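Local coordinates for MSM0271 protein (Mycobacterium smegmatis, PDB 5SUH), which forms a double-ringed trimeric tile of the RMM bacterial microcompartment shell and may take part in transport across it, at residues A[172-185]-A[219-233]. Residues are numbered along the deposited sequence; the frame is centred on the assembly and turned at random.
Sequences LVYEMTPALFAAVA and VTVARDHITTVLSAI
Leu172 and Val219 meet where strand 170-177 runs alongside helix 216-232, nearly parallel (16° between the segment axes), and their contact is a good example of how alternate residues of a strand supply one face of a helix-on-sheet layer. The leucine has CG anti to the backbone N (chi1 162°), which aims its branched end at the helix: CD1 lies 4.0 Å from Arg223 CB, while CD2 rests near the carbonyl oxygen of Val219, against the turn from Val219 to Arg223. Tyr174, two residues on, also points at the helix. Ile226 CG2 sits over one face of its ring, 3.9 Å from the centroid, in a CH-pi contact, and Arg223 CG lies at the ring's edge, 3.9 Å from Tyr174 CE1. A hydrogen bond between Tyr174 OH and Thr227 OG1 (2.7 Å), in which either hydroxyl could be the donor, gives the phenol oxygen of this buried tyrosine a partner on the partly exposed threonine, whose oxygen lies in the ring plane. Met176 adds a lighter touch, SD to Leu230 CD1 at 4.3 Å.

After the turn at Pro178, which follows a cis peptide bond, the chain returns to helix 216-232. Phe181 CE1 approaches Ile233 CD1 at 4.2 Å, Val184 CG1 meets Leu230 CD2, and Ala185 CB is 3.8 Å from Ile226 CG2. Leu230 is thus wedged between the strand and helix 182-192. In the second circularly permuted BMC domain, strand 170-177 lies between strands 138-145 and 208-214; helix 216-232 covers the sheet face carrying Leu172, Tyr174 and Met176 and touches helix 182-192, as Ala222 does on Ala189.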
loop_
_atom_site.group_PDB
_atom_site.type_symbol
_atom_site.label_atom_id
_atom_site.label_comp_id
_atom_site.label_asym_id
_atom_site.label_seq_id
_atom_site.Cartn_x
_atom_site.Cartn_y
_atom_site.Cartn_z
ATOM N N LEU A 172 -7.748 -24.698 13.033
ATOM C CA LEU A 172 -6.532 -24.983 13.798
ATOM C C LEU A 172 -5.547 -23.827 13.716
ATOM O O LEU A 172 -5.214 -23.366 12.613
ATOM C CB LEU A 172 -5.855 -26.243 13.283
ATOM C CG LEU A 172 -4.393 -26.458 13.674
ATOM C CD1 LEU A 172 -4.218 -26.703 15.176
ATOM C CD2 LEU A 172 -3.825 -27.601 12.855
ATOM N N VAL A 173 -5.082 -23.350 14.866
ATOM C CA VAL A 173 -4.018 -22.343 14.858
ATOM C C VAL A 173 -2.804 -22.974 15.525
ATOM O O VAL A 173 -2.946 -23.722 16.502
ATOM C CB VAL A 173 -4.410 -20.998 15.574
ATOM C CG1 VAL A 173 -5.427 -20.191 14.748
ATOM C CG2 VAL A 173 -4.936 -21.242 16.987
ATOM N N TYR A 174 -1.620 -22.698 14.980
ATOM C CA TYR A 174 -0.376 -23.283 15.481
ATOM C C TYR A 174 0.760 -22.259 15.404
ATOM O O TYR A 174 1.073 -21.713 14.323
ATOM C CB TYR A 174 -0.002 -24.517 14.666
ATOM C CG TYR A 174 0.681 -25.616 15.434
ATOM C CD1 TYR A 174 0.085 -26.872 15.549
ATOM C CD2 TYR A 174 1.935 -25.421 16.024
ATOM C CE1 TYR A 174 0.713 -27.907 16.250
ATOM C CE2 TYR A 174 2.559 -26.444 16.724
ATOM C CZ TYR A 174 1.939 -27.692 16.825
ATOM O OH TYR A 174 2.537 -28.731 17.515
ATOM N N GLU A 175 1.375 -21.995 16.546
ATOM C CA GLU A 175 2.423 -21.003 16.610
ATOM C C GLU A 175 3.735 -21.617 17.108
ATOM O O GLU A 175 3.747 -22.344 18.106
ATOM C CB GLU A 175 1.986 -19.830 17.513
ATOM C CG GLU A 175 2.946 -18.630 17.453
ATOM C CD GLU A 175 2.451 -17.394 18.202
ATOM O OE1 GLU A 175 1.506 -17.492 19.021
ATOM O OE2 GLU A 175 3.010 -16.309 17.956
ATOM N N MET A 176 4.839 -21.250 16.456
ATOM C CA MET A 176 6.174 -21.799 16.746
ATOM C C MET A 176 7.283 -20.770 16.543
ATOM O O MET A 176 7.062 -19.714 15.920
ATOM C CB MET A 176 6.452 -22.990 15.842
ATOM C CG MET A 176 6.451 -22.534 14.367
ATOM S SD MET A 176 5.743 -23.740 13.279
ATOM C CE MET A 176 4.004 -23.553 13.655
ATOM N N THR A 177 8.482 -21.095 17.025
ATOM C CA THR A 177 9.640 -20.266 16.734
ATOM C C THR A 177 10.929 -21.127 16.701
ATOM O O THR A 177 11.061 -22.080 17.471
ATOM C CB THR A 177 9.772 -19.072 17.728
ATOM O OG1 THR A 177 10.769 -18.185 17.235
ATOM C CG2 THR A 177 10.131 -19.505 19.179
ATOM N N PRO A 178 11.869 -20.827 15.770
ATOM C CA PRO A 178 11.869 -19.788 14.716
ATOM C C PRO A 178 10.730 -19.897 13.691
ATOM O O PRO A 178 10.243 -20.978 13.376
ATOM C CB PRO A 178 13.220 -19.990 13.999
ATOM C CG PRO A 178 14.054 -20.798 14.935
ATOM C CD PRO A 178 13.090 -21.655 15.727
ATOM N N ALA A 179 10.350 -18.747 13.156
ATOM C CA ALA A 179 9.193 -18.598 12.299
ATOM C C ALA A 179 9.215 -19.469 11.042
ATOM O O ALA A 179 8.154 -19.878 10.564
ATOM C CB ALA A 179 9.042 -17.110 11.895
ATOM N N LEU A 180 10.398 -19.740 10.494
ATOM C CA LEU A 180 10.438 -20.354 9.175
ATOM C C LEU A 180 9.986 -21.825 9.234
ATOM O O LEU A 180 9.583 -22.398 8.204
ATOM C CB LEU A 180 11.827 -20.245 8.552
ATOM C CG LEU A 180 11.903 -20.484 7.031
ATOM C CD1 LEU A 180 10.840 -19.665 6.311
ATOM C CD2 LEU A 180 13.269 -20.178 6.449
ATOM N N PHE A 181 9.940 -22.398 10.440
ATOM C CA PHE A 181 9.481 -23.789 10.593
ATOM C C PHE A 181 8.005 -23.925 10.247
ATOM O O PHE A 181 7.496 -25.037 10.071
ATOM C CB PHE A 181 9.701 -24.304 12.009
ATOM C CG PHE A 181 11.108 -24.747 12.286
ATOM C CD1 PHE A 181 11.734 -25.689 11.481
ATOM C CD2 PHE A 181 11.824 -24.192 13.340
ATOM C CE1 PHE A 181 13.041 -26.107 11.750
ATOM C CE2 PHE A 181 13.126 -24.593 13.603
ATOM C CZ PHE A 181 13.731 -25.554 12.802
ATOM N N ALA A 182 7.316 -22.794 10.150
ATOM C CA ALA A 182 5.913 -22.791 9.761
ATOM C C ALA A 182 5.759 -23.381 8.357
ATOM O O ALA A 182 4.693 -23.914 7.993
ATOM C CB ALA A 182 5.346 -21.396 9.835
ATOM N N ALA A 183 6.822 -23.250 7.567
ATOM C CA ALA A 183 6.847 -23.772 6.204
ATOM C C ALA A 183 6.676 -25.287 6.181
ATOM O O ALA A 183 5.836 -25.808 5.443
ATOM C CB ALA A 183 8.135 -23.381 5.508
ATOM N N VAL A 184 7.475 -25.995 6.982
ATOM C CA VAL A 184 7.426 -27.448 6.952
ATOM C C VAL A 184 6.126 -27.931 7.620
ATOM O O VAL A 184 5.543 -28.930 7.176
ATOM C CB VAL A 184 8.685 -28.111 7.612
ATOM C CG1 VAL A 184 8.725 -27.910 9.132
ATOM C CG2 VAL A 184 8.712 -29.594 7.309
ATOM N N ALA A 185 5.656 -27.212 8.646
ATOM C CA ALA A 185 4.408 -27.597 9.323
ATOM C C ALA A 185 3.218 -27.520 8.354
ATOM O O ALA A 185 2.409 -28.450 8.313
ATOM C CB ALA A 185 4.155 -26.729 10.565
ATOM N N VAL A 219 -8.543 -31.309 10.885
ATOM C CA VAL A 219 -7.647 -30.395 11.581
ATOM C C VAL A 219 -6.980 -31.073 12.778
ATOM O O VAL A 219 -5.879 -30.675 13.160
ATOM C CB VAL A 219 -8.366 -29.084 12.057
ATOM C CG1 VAL A 219 -8.877 -28.292 10.872
ATOM C CG2 VAL A 219 -9.498 -29.348 13.053
ATOM N N THR A 220 -7.634 -32.092 13.359
ATOM C CA THR A 220 -7.057 -32.872 14.459
ATOM C C THR A 220 -5.951 -33.807 13.953
ATOM O O THR A 220 -4.918 -33.972 14.606
ATOM C CB THR A 220 -8.126 -33.687 15.195
ATOM O OG1 THR A 220 -9.053 -32.797 15.811
ATOM C CG2 THR A 220 -7.519 -34.568 16.273
ATOM N N VAL A 221 -6.162 -34.408 12.785
ATOM C CA VAL A 221 -5.141 -35.244 12.170
ATOM C C VAL A 221 -3.897 -34.425 11.812
ATOM O O VAL A 221 -2.761 -34.885 12.000
ATOM C CB VAL A 221 -5.700 -35.949 10.930
ATOM C CG1 VAL A 221 -4.590 -36.628 10.091
ATOM C CG2 VAL A 221 -6.705 -36.979 11.368
ATOM N N ALA A 222 -4.109 -33.206 11.317
ATOM C CA ALA A 222 -2.984 -32.332 10.956
ATOM C C ALA A 222 -2.216 -31.887 12.194
ATOM O O ALA A 222 -0.989 -31.986 12.221
ATOM C CB ALA A 222 -3.453 -31.160 10.180
ATOM N N ARG A 223 -2.927 -31.460 13.241
ATOM C CA ARG A 223 -2.230 -31.004 14.443
ATOM C C ARG A 223 -1.338 -32.107 15.061
ATOM O O ARG A 223 -0.178 -31.842 15.432
ATOM C CB ARG A 223 -3.205 -30.520 15.510
ATOM C CG ARG A 223 -2.463 -30.092 16.791
ATOM C CD ARG A 223 -3.333 -30.157 17.993
ATOM N NE ARG A 223 -3.750 -31.551 18.178
ATOM C CZ ARG A 223 -4.760 -31.941 18.960
ATOM N NH1 ARG A 223 -5.062 -33.230 19.038
ATOM N NH2 ARG A 223 -5.496 -31.049 19.632
ATOM N N ASP A 224 -1.878 -33.325 15.182
ATOM C CA ASP A 224 -1.111 -34.470 15.734
ATOM C C ASP A 224 0.161 -34.745 14.922
ATOM O O ASP A 224 1.233 -35.013 15.477
ATOM C CB ASP A 224 -1.958 -35.748 15.799
ATOM C CG ASP A 224 -3.063 -35.675 16.858
ATOM O OD1 ASP A 224 -2.914 -34.863 17.810
ATOM O OD2 ASP A 224 -4.073 -36.440 16.746
ATOM N N HIS A 225 0.033 -34.712 13.601
ATOM C CA HIS A 225 1.182 -34.955 12.755
ATOM C C HIS A 225 2.222 -33.835 12.889
ATOM O O HIS A 225 3.429 -34.094 13.008
ATOM C CB HIS A 225 0.717 -35.107 11.318
ATOM C CG HIS A 225 1.813 -35.351 10.335
ATOM N ND1 HIS A 225 2.669 -36.432 10.421
ATOM C CD2 HIS A 225 2.150 -34.703 9.192
ATOM C CE1 HIS A 225 3.502 -36.412 9.400
ATOM N NE2 HIS A 225 3.211 -35.366 8.635
ATOM N N ILE A 226 1.754 -32.589 12.899
ATOM C CA ILE A 226 2.677 -31.468 13.021
ATOM C C ILE A 226 3.529 -31.564 14.293
ATOM O O ILE A 226 4.742 -31.340 14.262
ATOM C CB ILE A 226 1.940 -30.124 13.021
ATOM C CG1 ILE A 226 1.346 -29.825 11.656
ATOM C CG2 ILE A 226 2.882 -28.974 13.395
ATOM C CD1 ILE A 226 0.462 -28.542 11.700
ATOM N N THR A 227 2.883 -31.881 15.411
ATOM C CA THR A 227 3.578 -32.009 16.679
ATOM C C THR A 227 4.654 -33.097 16.600
ATOM O O THR A 227 5.743 -32.951 17.169
ATOM C CB THR A 227 2.578 -32.302 17.839
ATOM O OG1 THR A 227 1.567 -31.267 17.906
ATOM C CG2 THR A 227 3.288 -32.415 19.200
ATOM N N THR A 228 4.349 -34.197 15.920
ATOM C CA THR A 228 5.329 -35.264 15.779
ATOM C C THR A 228 6.513 -34.802 14.906
ATOM O O THR A 228 7.681 -34.953 15.284
ATOM C CB THR A 228 4.691 -36.551 15.217
ATOM O OG1 THR A 228 3.824 -37.120 16.207
ATOM C CG2 THR A 228 5.748 -37.567 14.931
ATOM N N VAL A 229 6.199 -34.226 13.756
ATOM C CA VAL A 229 7.214 -33.715 12.842
ATOM C C VAL A 229 8.178 -32.721 13.479
ATOM O O VAL A 229 9.410 -32.849 13.311
ATOM C CB VAL A 229 6.567 -33.040 11.632
ATOM C CG1 VAL A 229 7.593 -32.267 10.816
ATOM C CG2 VAL A 229 5.868 -34.057 10.805
ATOM N N LEU A 230 7.640 -31.762 14.230
ATOM C CA LEU A 230 8.499 -30.747 14.839
ATOM C C LEU A 230 9.402 -31.387 15.920
ATOM O O LEU A 230 10.570 -31.012 16.062
ATOM C CB LEU A 230 7.672 -29.596 15.421
ATOM C CG LEU A 230 6.872 -28.725 14.437
ATOM C CD1 LEU A 230 6.130 -27.631 15.136
ATOM C CD2 LEU A 230 7.728 -28.115 13.330
ATOM N N SER A 231 8.878 -32.361 16.663
ATOM C CA SER A 231 9.682 -33.018 17.705
ATOM C C SER A 231 10.827 -33.816 17.144
ATOM O O SER A 231 11.875 -33.891 17.758
ATOM C CB SER A 231 8.842 -33.948 18.574
ATOM O OG SER A 231 7.991 -33.192 19.397
ATOM N N ALA A 232 10.649 -34.357 15.945
ATOM C CA ALA A 232 11.651 -35.244 15.371
ATOM C C ALA A 232 12.852 -34.475 14.817
ATOM O O ALA A 232 13.885 -35.056 14.507
ATOM C CB ALA A 232 11.019 -36.098 14.281
ATOM N N ILE A 233 12.727 -33.159 14.731
ATOM C CA ILE A 233 13.771 -32.334 14.148
ATOM C C ILE A 233 14.945 -32.037 15.100
ATOM O O ILE A 233 14.747 -31.623 16.246
ATOM C CB ILE A 233 13.166 -31.026 13.638
ATOM C CG1 ILE A 233 12.218 -31.316 12.477
ATOM C CG2 ILE A 233 14.249 -30.042 13.197
ATOM C CD1 ILE A 233 11.511 -30.060 11.923
#